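Local atomic coordinates of putative polysaccharide biosynthesis protein with aminopeptidase-like domain (Clostridium acetobutylicum, PDB entry 3K9T), a protein that probably contributes to the biosynthesis of modified polysaccharides, binds one zinc ion per subunit and is not expected to act as a peptidase despite its aminopeptidase-like domain. Residues A[78-83]-A[150-155]; A[101-106]-A[135-140]; A[116-121]-A[141-146]. One frame throughout, in Å; residues are numbered along the deposited sequence.

All three contacts lie in the insert region (57-165), partly buried, each with two buried touching residues: V78 and Y154, V103 and W137, L116 and L141. Contacts 1 and 2 share the four-stranded antiparallel sheet. Contact 1 pairs its two inner strands at one end, its centre about 41 Å from that of the chain, whereas contact 2 packs the outer strand 103-108 against the irregular chain leading into strand 139-140. Contacts 2 and 3 are joined by the short parallel pair 116-117 and 139-140. Chemistry follows place: contact 1 is rich in charge and backbone bonding, contact 2 is mainly apolar packing on a tryptophan, and contact 3 mixes leucine and phenylalanine with amide, hydroxyl and water bonds.

Contact 1 of 3, residues A[78-83]-A[150-155]; sequences VRNSKG and CDDDYE
R79 and E155 form an antiparallel hydrogen-bonded pair where the two inner strands of the insert's four-stranded sheet, 70-79 and 153-163, reach one end. R79 N binds E155 O at 2.7 Å, and E155 N returns the bond to R79 O at 2.8 Å. The two side chains leave on the same sheet face and run side by side. Each has CG anti to its own backbone nitrogen; the glutamate continues extended, while the arginine bends at chi3 (-102°) and brings NH1 to E155 OE1 at 2.6 Å. In this salt bridge OE1 lies at the guanidinium edge, near its plane, while NH1 comes to the syn side of OE1, somewhat out of the carboxylate plane; the two flat groups are turned 34° apart. Across the strands, V78 CG1 lies 3.7 Å from Y154 CD1, and N80 CB slants against the same ring at CE1. The tyrosine hydroxyl donates back to C150 O at 2.7 Å, tying the ring to the loop before its own strand. Beyond the pair the chain turns in a type I beta turn, N80 to G83, with OD1 of N80 bonded to E84 N. Near its start, S81 N points almost straight at D152 OD2 over a long 3.3 Å, reaching the syn side of the carboxylate, tilted out of its plane. L112 and L109 of helix 109-112 pack on V78 and Y154. Two backbone bonds thus set the strand register, and the salt bridge adds a side-chain link beside them on a face where both residues are partly exposed.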
loop_
_atom_site.group_PDB
_atom_site.type_symbol
_atom_site.label_atom_id
_atom_site.label_comp_id
_atom_site.label_asym_id
_atom_site.label_seq_id
_atom_site.Cartn_x
_atom_site.Cartn_y
_atom_site.Cartn_z
ATOM N N VAL A 78 -29.439 49.084 -16.395
ATOM C CA VAL A 78 -30.884 48.975 -16.505
ATOM C C VAL A 78 -31.403 50.198 -15.740
ATOM O O VAL A 78 -31.105 50.390 -14.561
ATOM C CB VAL A 78 -31.454 47.694 -15.865
ATOM C CG1 VAL A 78 -32.987 47.750 -15.850
ATOM C CG2 VAL A 78 -30.935 46.427 -16.586
ATOM N N ARG A 79 -32.163 51.039 -16.423
ATOM C CA ARG A 79 -32.638 52.285 -15.830
ATOM C C ARG A 79 -34.160 52.293 -15.796
ATOM O O ARG A 79 -34.788 51.851 -16.748
ATOM C CB ARG A 79 -32.138 53.427 -16.682
ATOM C CG ARG A 79 -32.279 54.771 -16.066
ATOM C CD ARG A 79 -31.965 55.816 -17.116
ATOM N NE ARG A 79 -30.631 56.395 -16.981
ATOM C CZ ARG A 79 -29.831 56.718 -17.997
ATOM N NH1 ARG A 79 -30.173 56.448 -19.261
ATOM N NH2 ARG A 79 -28.642 57.264 -17.747
ATOM N N ASN A 80 -34.756 52.775 -14.708
ATOM C CA ASN A 80 -36.225 52.837 -14.622
ATOM C C ASN A 80 -36.752 54.189 -15.152
ATOM O O ASN A 80 -35.962 55.089 -15.460
ATOM C CB ASN A 80 -36.720 52.517 -13.198
ATOM C CG ASN A 80 -36.381 53.606 -12.183
ATOM O OD1 ASN A 80 -36.100 54.754 -12.545
ATOM N ND2 ASN A 80 -36.407 53.242 -10.902
ATOM N N SER A 81 -38.079 54.321 -15.259
ATOM C CA SER A 81 -38.727 55.545 -15.812
ATOM C C SER A 81 -38.444 56.772 -14.970
ATOM O O SER A 81 -38.400 57.880 -15.489
ATOM C CB SER A 81 -40.241 55.396 -15.896
ATOM O OG SER A 81 -40.627 54.046 -15.846
ATOM N N LYS A 82 -38.273 56.561 -13.667
ATOM C CA LYS A 82 -37.904 57.618 -12.744
ATOM C C LYS A 82 -36.447 58.050 -13.009
ATOM O O LYS A 82 -35.956 58.969 -12.366
ATOM C CB LYS A 82 -38.074 57.146 -11.279
ATOM C CG LYS A 82 -39.402 56.423 -10.945
ATOM N N GLY A 83 -35.752 57.385 -13.936
ATOM C CA GLY A 83 -34.353 57.702 -14.282
ATOM C C GLY A 83 -33.249 56.961 -13.518
ATOM O O GLY A 83 -32.076 57.101 -13.852
ATOM N N CYS A 150 -39.787 46.877 -9.829
ATOM C CA CYS A 150 -41.184 47.071 -10.266
ATOM C C CYS A 150 -41.539 46.655 -11.668
ATOM O O CYS A 150 -40.668 46.509 -12.541
ATOM C CB CYS A 150 -41.522 48.543 -10.226
ATOM S SG CYS A 150 -41.674 49.033 -8.593
ATOM N N ASP A 151 -42.848 46.482 -11.862
ATOM C CA ASP A 151 -43.418 46.438 -13.191
ATOM C C ASP A 151 -43.134 47.842 -13.704
ATOM O O ASP A 151 -43.381 48.822 -12.997
ATOM C CB ASP A 151 -44.926 46.157 -13.164
ATOM C CG ASP A 151 -45.256 44.682 -13.349
ATOM O OD1 ASP A 151 -44.522 43.823 -12.819
ATOM O OD2 ASP A 151 -46.258 44.387 -14.039
ATOM N N ASP A 152 -42.576 47.951 -14.905
ATOM C CA ASP A 152 -42.130 49.251 -15.386
ATOM C C ASP A 152 -41.604 49.126 -16.811
ATOM O O ASP A 152 -41.548 48.016 -17.359
ATOM C CB ASP A 152 -41.006 49.779 -14.459
ATOM C CG ASP A 152 -40.765 51.264 -14.597
ATOM O OD1 ASP A 152 -41.589 51.932 -15.219
ATOM O OD2 ASP A 152 -39.751 51.778 -14.097
ATOM N N ASP A 153 -41.276 50.271 -17.414
ATOM C CA ASP A 153 -40.541 50.314 -18.673
ATOM C C ASP A 153 -39.133 50.704 -18.289
ATOM O O ASP A 153 -38.891 51.749 -17.664
ATOM C CB ASP A 153 -41.124 51.302 -19.697
ATOM C CG ASP A 153 -42.301 50.720 -20.471
ATOM O OD1 ASP A 153 -42.162 49.619 -21.069
ATOM O OD2 ASP A 153 -43.364 51.375 -20.482
ATOM N N TYR A 154 -38.209 49.823 -18.645
ATOM C CA TYR A 154 -36.825 49.993 -18.296
ATOM C C TYR A 154 -36.010 50.249 -19.547
ATOM O O TYR A 154 -36.235 49.611 -20.559
ATOM C CB TYR A 154 -36.312 48.730 -17.589
ATOM C CG TYR A 154 -36.862 48.509 -16.194
ATOM C CD1 TYR A 154 -36.328 49.193 -15.103
ATOM C CD2 TYR A 154 -37.902 47.604 -15.962
ATOM C CE1 TYR A 154 -36.818 49.000 -13.820
ATOM C CE2 TYR A 154 -38.396 47.391 -14.674
ATOM C CZ TYR A 154 -37.846 48.097 -13.599
ATOM O OH TYR A 154 -38.321 47.915 -12.309
ATOM N N GLU A 155 -35.093 51.210 -19.474
ATOM C CA GLU A 155 -34.072 51.390 -20.498
ATOM C C GLU A 155 -32.958 50.385 -20.169
ATOM O O GLU A 155 -32.458 50.343 -19.036
ATOM C CB GLU A 155 -33.506 52.812 -20.481
ATOM C CG GLU A 155 -32.777 53.204 -21.774
ATOM C CD GLU A 155 -31.979 54.500 -21.659
ATOM O OE1 GLU A 155 -31.931 55.101 -20.570
ATOM O OE2 GLU A 155 -31.372 54.909 -22.666
#

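Contact 2 of 3, residues A[101-106]-A[135-140]; sequences VPVHKT and ENWGFS
V101 meets the chain at N136 and W137 just before strand 103-108 begins, and it has the largest share of surface buried in this contact. Its backbone N gives a nearly straight hydrogen bond (170°) to N136 O at 2.8 Å. The side chain straddles that same carbonyl: CG2, held between the backbone nitrogen and the carbonyl carbon, comes to 3.1 Å from N136 O, while CG1 reaches out to E135 CB at 3.9 Å. CG2 also leans obliquely on the indole of W137, 3.8 Å from CD1. W137 is the second main partner. One face of its indole takes V103, at the start of strand 103-108, which sets one methyl directly upon it: CG1 is 3.5 Å from the centroid of the five-membered ring and only 14° off the ring normal, a CH-pi contact. The valine torsion that places CG1 there is well off staggered (chi1 -20°), so the close fit comes with some torsional strain. Two valines two residues apart along the chain therefore grip one indole, V103 over a face and V101 at a slant near CD1. At the rim of the indole, W137 CZ3 meets F139 CD2 at 3.8 Å, each atom lying in the plane of the other ring, and Y115 stacks on W137. I158 of strand 153-163 also touches both aromatic residues, so the tryptophan helps join the antiparallel sheet to the segment running into strand 139-140. The backbone bond fixes where the two segments meet, whereas the tryptophan adds broad apolar packing; adhesion here probably depends far more on shape than on charge.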
loop_
_atom_site.group_PDB
_atom_site.type_symbol
_atom_site.label_atom_id
_atom_site.label_comp_id
_atom_site.label_asym_id
_atom_site.label_seq_id
_atom_site.Cartn_x
_atom_site.Cartn_y
_atom_site.Cartn_z
ATOM N N VAL A 101 -23.358 40.701 -25.881
ATOM C CA VAL A 101 -23.582 41.440 -27.134
ATOM C C VAL A 101 -24.143 42.836 -26.793
ATOM O O VAL A 101 -24.766 43.002 -25.768
ATOM C CB VAL A 101 -24.517 40.634 -28.064
ATOM C CG1 VAL A 101 -23.825 39.322 -28.478
ATOM C CG2 VAL A 101 -25.845 40.335 -27.368
ATOM N N PRO A 102 -23.860 43.863 -27.607
ATOM C CA PRO A 102 -24.408 45.176 -27.260
ATOM C C PRO A 102 -25.941 45.220 -27.378
ATOM O O PRO A 102 -26.493 44.583 -28.270
ATOM C CB PRO A 102 -23.780 46.113 -28.293
ATOM C CG PRO A 102 -23.324 45.233 -29.390
ATOM C CD PRO A 102 -22.998 43.919 -28.796
ATOM N N VAL A 103 -26.613 45.937 -26.472
ATOM C CA VAL A 103 -28.057 46.031 -26.497
ATOM C C VAL A 103 -28.465 47.421 -26.053
ATOM O O VAL A 103 -27.829 48.010 -25.177
ATOM C CB VAL A 103 -28.782 44.939 -25.624
ATOM C CG1 VAL A 103 -27.857 43.709 -25.342
ATOM C CG2 VAL A 103 -29.362 45.522 -24.310
ATOM N N HIS A 104 -29.514 47.942 -26.690
ATOM C CA HIS A 104 -30.077 49.235 -26.339
ATOM C C HIS A 104 -31.586 49.142 -26.581
ATOM O O HIS A 104 -32.037 49.194 -27.714
ATOM C CB HIS A 104 -29.433 50.354 -27.154
ATOM C CG HIS A 104 -29.862 51.721 -26.727
ATOM N ND1 HIS A 104 -30.580 51.946 -25.570
ATOM C CD2 HIS A 104 -29.622 52.942 -27.263
ATOM C CE1 HIS A 104 -30.799 53.242 -25.435
ATOM N NE2 HIS A 104 -30.225 53.868 -26.446
ATOM N N LYS A 105 -32.353 48.984 -25.505
ATOM C CA LYS A 105 -33.771 48.676 -25.599
ATOM C C LYS A 105 -34.603 49.277 -24.483
ATOM O O LYS A 105 -34.079 49.648 -23.437
ATOM C CB LYS A 105 -33.959 47.167 -25.503
ATOM C CG LYS A 105 -33.184 46.341 -26.521
ATOM C CD LYS A 105 -33.871 44.993 -26.806
ATOM C CE LYS A 105 -32.877 43.886 -27.136
ATOM N NZ LYS A 105 -33.493 42.821 -27.975
ATOM N N THR A 106 -35.908 49.393 -24.731
ATOM C CA THR A 106 -36.854 49.609 -23.650
ATOM C C THR A 106 -37.612 48.316 -23.518
ATOM O O THR A 106 -38.089 47.773 -24.496
ATOM C CB THR A 106 -37.836 50.761 -23.861
ATOM O OG1 THR A 106 -37.186 51.985 -23.512
ATOM C CG2 THR A 106 -39.044 50.590 -22.933
ATOM N N GLU A 135 -23.489 33.662 -28.743
ATOM C CA GLU A 135 -23.865 35.071 -28.579
ATOM C C GLU A 135 -25.045 35.195 -27.625
ATOM O O GLU A 135 -25.991 34.424 -27.697
ATOM C CB GLU A 135 -24.191 35.721 -29.910
ATOM C CG GLU A 135 -22.949 36.114 -30.671
ATOM C CD GLU A 135 -23.240 36.619 -32.084
ATOM O OE1 GLU A 135 -24.407 36.945 -32.385
ATOM O OE2 GLU A 135 -22.284 36.699 -32.888
ATOM N N ASN A 136 -24.984 36.178 -26.738
ATOM C CA ASN A 136 -25.961 36.303 -25.670
ATOM C C ASN A 136 -25.736 37.604 -24.883
ATOM O O ASN A 136 -24.789 38.355 -25.180
ATOM C CB ASN A 136 -25.806 35.094 -24.745
ATOM C CG ASN A 136 -27.021 34.859 -23.852
ATOM O OD1 ASN A 136 -28.092 35.453 -24.049
ATOM N ND2 ASN A 136 -26.847 33.992 -22.842
ATOM N N TRP A 137 -26.621 37.895 -23.925
ATOM C CA TRP A 137 -26.441 39.030 -23.028
ATOM C C TRP A 137 -27.189 38.854 -21.701
ATOM O O TRP A 137 -28.266 38.279 -21.644
ATOM C CB TRP A 137 -26.807 40.375 -23.696
ATOM C CG TRP A 137 -28.254 40.598 -23.999
ATOM C CD1 TRP A 137 -28.899 40.244 -25.133
ATOM C CD2 TRP A 137 -29.229 41.246 -23.167
ATOM N NE1 TRP A 137 -30.218 40.607 -25.060
ATOM C CE2 TRP A 137 -30.446 41.234 -23.867
ATOM C CE3 TRP A 137 -29.194 41.825 -21.899
ATOM C CZ2 TRP A 137 -31.627 41.781 -23.347
ATOM C CZ3 TRP A 137 -30.380 42.385 -21.378
ATOM C CH2 TRP A 137 -31.574 42.353 -22.106
ATOM N N GLY A 138 -26.618 39.356 -20.621
ATOM C CA GLY A 138 -27.274 39.229 -19.336
ATOM C C GLY A 138 -26.856 40.247 -18.301
ATOM O O GLY A 138 -25.803 40.870 -18.413
ATOM N N PHE A 139 -27.716 40.434 -17.309
ATOM C CA PHE A 139 -27.396 41.237 -16.157
ATOM C C PHE A 139 -27.527 40.358 -14.914
ATOM O O PHE A 139 -28.491 39.558 -14.796
ATOM C CB PHE A 139 -28.342 42.427 -16.005
ATOM C CG PHE A 139 -28.063 43.563 -16.934
ATOM C CD1 PHE A 139 -27.169 44.570 -16.576
ATOM C CD2 PHE A 139 -28.663 43.618 -18.184
ATOM C CE1 PHE A 139 -26.897 45.625 -17.435
ATOM C CE2 PHE A 139 -28.403 44.673 -19.052
ATOM C CZ PHE A 139 -27.519 45.676 -18.679
ATOM N N SER A 140 -26.575 40.519 -13.986
ATOM C CA SER A 140 -26.654 39.884 -12.689
ATOM C C SER A 140 -27.018 40.912 -11.617
ATOM O O SER A 140 -26.631 42.067 -11.707
ATOM C CB SER A 140 -25.315 39.265 -12.364
ATOM O OG SER A 140 -25.138 38.068 -13.071
#

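Contact 3 of 3, residues A[116-121]-A[141-146]; sequences LHTIPG and LTQNKF
L116 and T118 both come at the ring of F146 obliquely, from one strand and the loop that follows it. L116 CD1 lies 3.8 Å from F146 CE2, while T118 CG2 touches F146 CB at 3.8 Å and lies slantwise by the ring near CG and CD2; T118 and F146 cross at about a right angle. The second flat group is the amide of Q143, approached from above its plane: T118 OG1 donates to Q143 OE1 at 2.6 Å, the donor standing 38° out of the carbonyl plane. Q143 leaves the helix with CG anti to the backbone nitrogen and then bends at chi2 (64°), which carries OE1 to the hydroxyl. The amide nitrogen is held by D147 OD1, so both ends of the group are bound and its rotation is fixed. P120 borders the same oxygen, with CG at 3.8 Å from OE1. These contacts sit where the short parallel pair of strands 116-117 and 139-140 ends and helix 143-147 starts. L141 N continues the pairing with a bond to H117 O at 3.0 Å, while the imidazole of H117 turns back to bond F139 O through ND1. T142 then serves as N-cap, its OG1 accepting from K145 N at 3.0 Å. A water bridges the helix start to the loop, accepting from both Q143 N and I119 N. L141 CD2 touches both L116 CB and T118 CG2. The I119 side chain rests on P127 and T326, about 7 Å from the side chain of the zinc ligand H325 and about 13 Å from the zinc ion.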
loop_
_atom_site.group_PDB
_atom_site.type_symbol
_atom_site.label_atom_id
_atom_site.label_comp_id
_atom_site.label_asym_id
_atom_site.label_seq_id
_atom_site.Cartn_x
_atom_site.Cartn_y
_atom_site.Cartn_z
ATOM N N LEU A 116 -32.152 38.443 -16.579
ATOM C CA LEU A 116 -31.677 38.802 -15.244
ATOM C C LEU A 116 -31.277 37.526 -14.511
ATOM O O LEU A 116 -31.923 36.501 -14.694
ATOM C CB LEU A 116 -32.778 39.544 -14.458
ATOM C CG LEU A 116 -33.230 40.867 -15.083
ATOM C CD1 LEU A 116 -34.314 41.592 -14.248
ATOM C CD2 LEU A 116 -32.014 41.755 -15.334
ATOM N N HIS A 117 -30.204 37.590 -13.706
ATOM C CA HIS A 117 -29.686 36.426 -12.950
ATOM C C HIS A 117 -29.375 36.778 -11.507
ATOM O O HIS A 117 -28.663 37.740 -11.250
ATOM C CB HIS A 117 -28.448 35.848 -13.648
ATOM C CG HIS A 117 -28.696 35.538 -15.089
ATOM N ND1 HIS A 117 -28.782 36.526 -16.052
ATOM C CD2 HIS A 117 -28.964 34.370 -15.719
ATOM C CE1 HIS A 117 -29.071 35.974 -17.217
ATOM N NE2 HIS A 117 -29.181 34.669 -17.042
ATOM N N THR A 118 -29.912 35.984 -10.584
ATOM C CA THR A 118 -29.725 36.150 -9.142
ATOM C C THR A 118 -29.299 34.822 -8.494
ATOM O O THR A 118 -29.129 33.804 -9.182
ATOM C CB THR A 118 -31.033 36.631 -8.458
ATOM O OG1 THR A 118 -32.069 35.676 -8.677
ATOM C CG2 THR A 118 -31.486 37.972 -8.999
ATOM N N ILE A 119 -29.075 34.848 -7.180
ATOM C CA ILE A 119 -28.739 33.628 -6.402
ATOM C C ILE A 119 -29.745 33.607 -5.245
ATOM O O ILE A 119 -29.543 34.245 -4.192
ATOM C CB ILE A 119 -27.275 33.584 -5.911
ATOM C CG1 ILE A 119 -26.300 33.683 -7.094
ATOM C CG2 ILE A 119 -27.002 32.302 -5.149
ATOM C CD1 ILE A 119 -24.901 34.148 -6.697
ATOM N N PRO A 120 -30.871 32.911 -5.469
ATOM C CA PRO A 120 -31.973 32.872 -4.497
ATOM C C PRO A 120 -31.548 32.430 -3.104
ATOM O O PRO A 120 -32.101 32.919 -2.099
ATOM C CB PRO A 120 -32.941 31.858 -5.115
ATOM C CG PRO A 120 -32.695 31.943 -6.562
ATOM C CD PRO A 120 -31.236 32.247 -6.737
ATOM N N GLY A 121 -30.595 31.511 -3.049
ATOM C CA GLY A 121 -30.070 30.998 -1.802
ATOM C C GLY A 121 -29.144 31.935 -1.037
ATOM O O GLY A 121 -28.810 31.661 0.116
ATOM N N LEU A 141 -27.769 40.493 -10.602
ATOM C CA LEU A 141 -28.099 41.371 -9.455
ATOM C C LEU A 141 -28.441 40.551 -8.218
ATOM O O LEU A 141 -28.638 39.323 -8.309
ATOM C CB LEU A 141 -29.264 42.309 -9.763
ATOM C CG LEU A 141 -30.646 41.710 -9.984
ATOM C CD1 LEU A 141 -31.658 42.828 -9.919
ATOM C CD2 LEU A 141 -30.719 40.927 -11.309
ATOM N N THR A 142 -28.506 41.207 -7.056
ATOM C CA THR A 142 -28.845 40.449 -5.868
ATOM C C THR A 142 -30.321 40.134 -5.939
ATOM O O THR A 142 -31.107 40.892 -6.540
ATOM C CB THR A 142 -28.504 41.144 -4.517
ATOM O OG1 THR A 142 -29.391 42.266 -4.264
ATOM C CG2 THR A 142 -26.987 41.518 -4.464
ATOM N N GLN A 143 -30.671 38.984 -5.379
ATOM C CA GLN A 143 -32.061 38.616 -5.229
ATOM C C GLN A 143 -32.794 39.716 -4.470
ATOM O O GLN A 143 -33.882 40.079 -4.851
ATOM C CB GLN A 143 -32.189 37.295 -4.450
ATOM C CG GLN A 143 -33.607 36.743 -4.360
ATOM C CD GLN A 143 -34.143 36.374 -5.723
ATOM O OE1 GLN A 143 -33.510 35.611 -6.490
ATOM N NE2 GLN A 143 -35.305 36.927 -6.049
ATOM N N ASN A 144 -32.193 40.256 -3.409
ATOM C CA ASN A 144 -32.870 41.264 -2.596
ATOM C C ASN A 144 -33.237 42.487 -3.445
ATOM O O ASN A 144 -34.343 43.047 -3.293
ATOM C CB ASN A 144 -32.046 41.677 -1.360
ATOM C CG ASN A 144 -32.006 40.600 -0.272
ATOM O OD1 ASN A 144 -32.949 39.806 -0.123
ATOM N ND2 ASN A 144 -30.908 40.575 0.511
ATOM N N LYS A 145 -32.325 42.883 -4.339
ATOM C CA LYS A 145 -32.547 44.041 -5.221
ATOM C C LYS A 145 -33.541 43.678 -6.313
ATOM O O LYS A 145 -34.366 44.500 -6.700
ATOM C CB LYS A 145 -31.234 44.565 -5.827
ATOM C CG LYS A 145 -31.423 45.508 -7.026
ATOM N N PHE A 146 -33.456 42.452 -6.818
ATOM C CA PHE A 146 -34.452 41.941 -7.754
ATOM C C PHE A 146 -35.850 42.024 -7.159
ATOM O O PHE A 146 -36.762 42.527 -7.791
ATOM C CB PHE A 146 -34.166 40.486 -8.101
ATOM C CG PHE A 146 -35.110 39.917 -9.102
ATOM C CD1 PHE A 146 -36.317 39.362 -8.698
ATOM C CD2 PHE A 146 -34.799 39.937 -10.454
ATOM C CE1 PHE A 146 -37.194 38.833 -9.625
ATOM C CE2 PHE A 146 -35.677 39.412 -11.390
ATOM C CZ PHE A 146 -36.876 38.860 -10.976
HETATM O O HOH W 1 -28.763 36.901 -5.057
#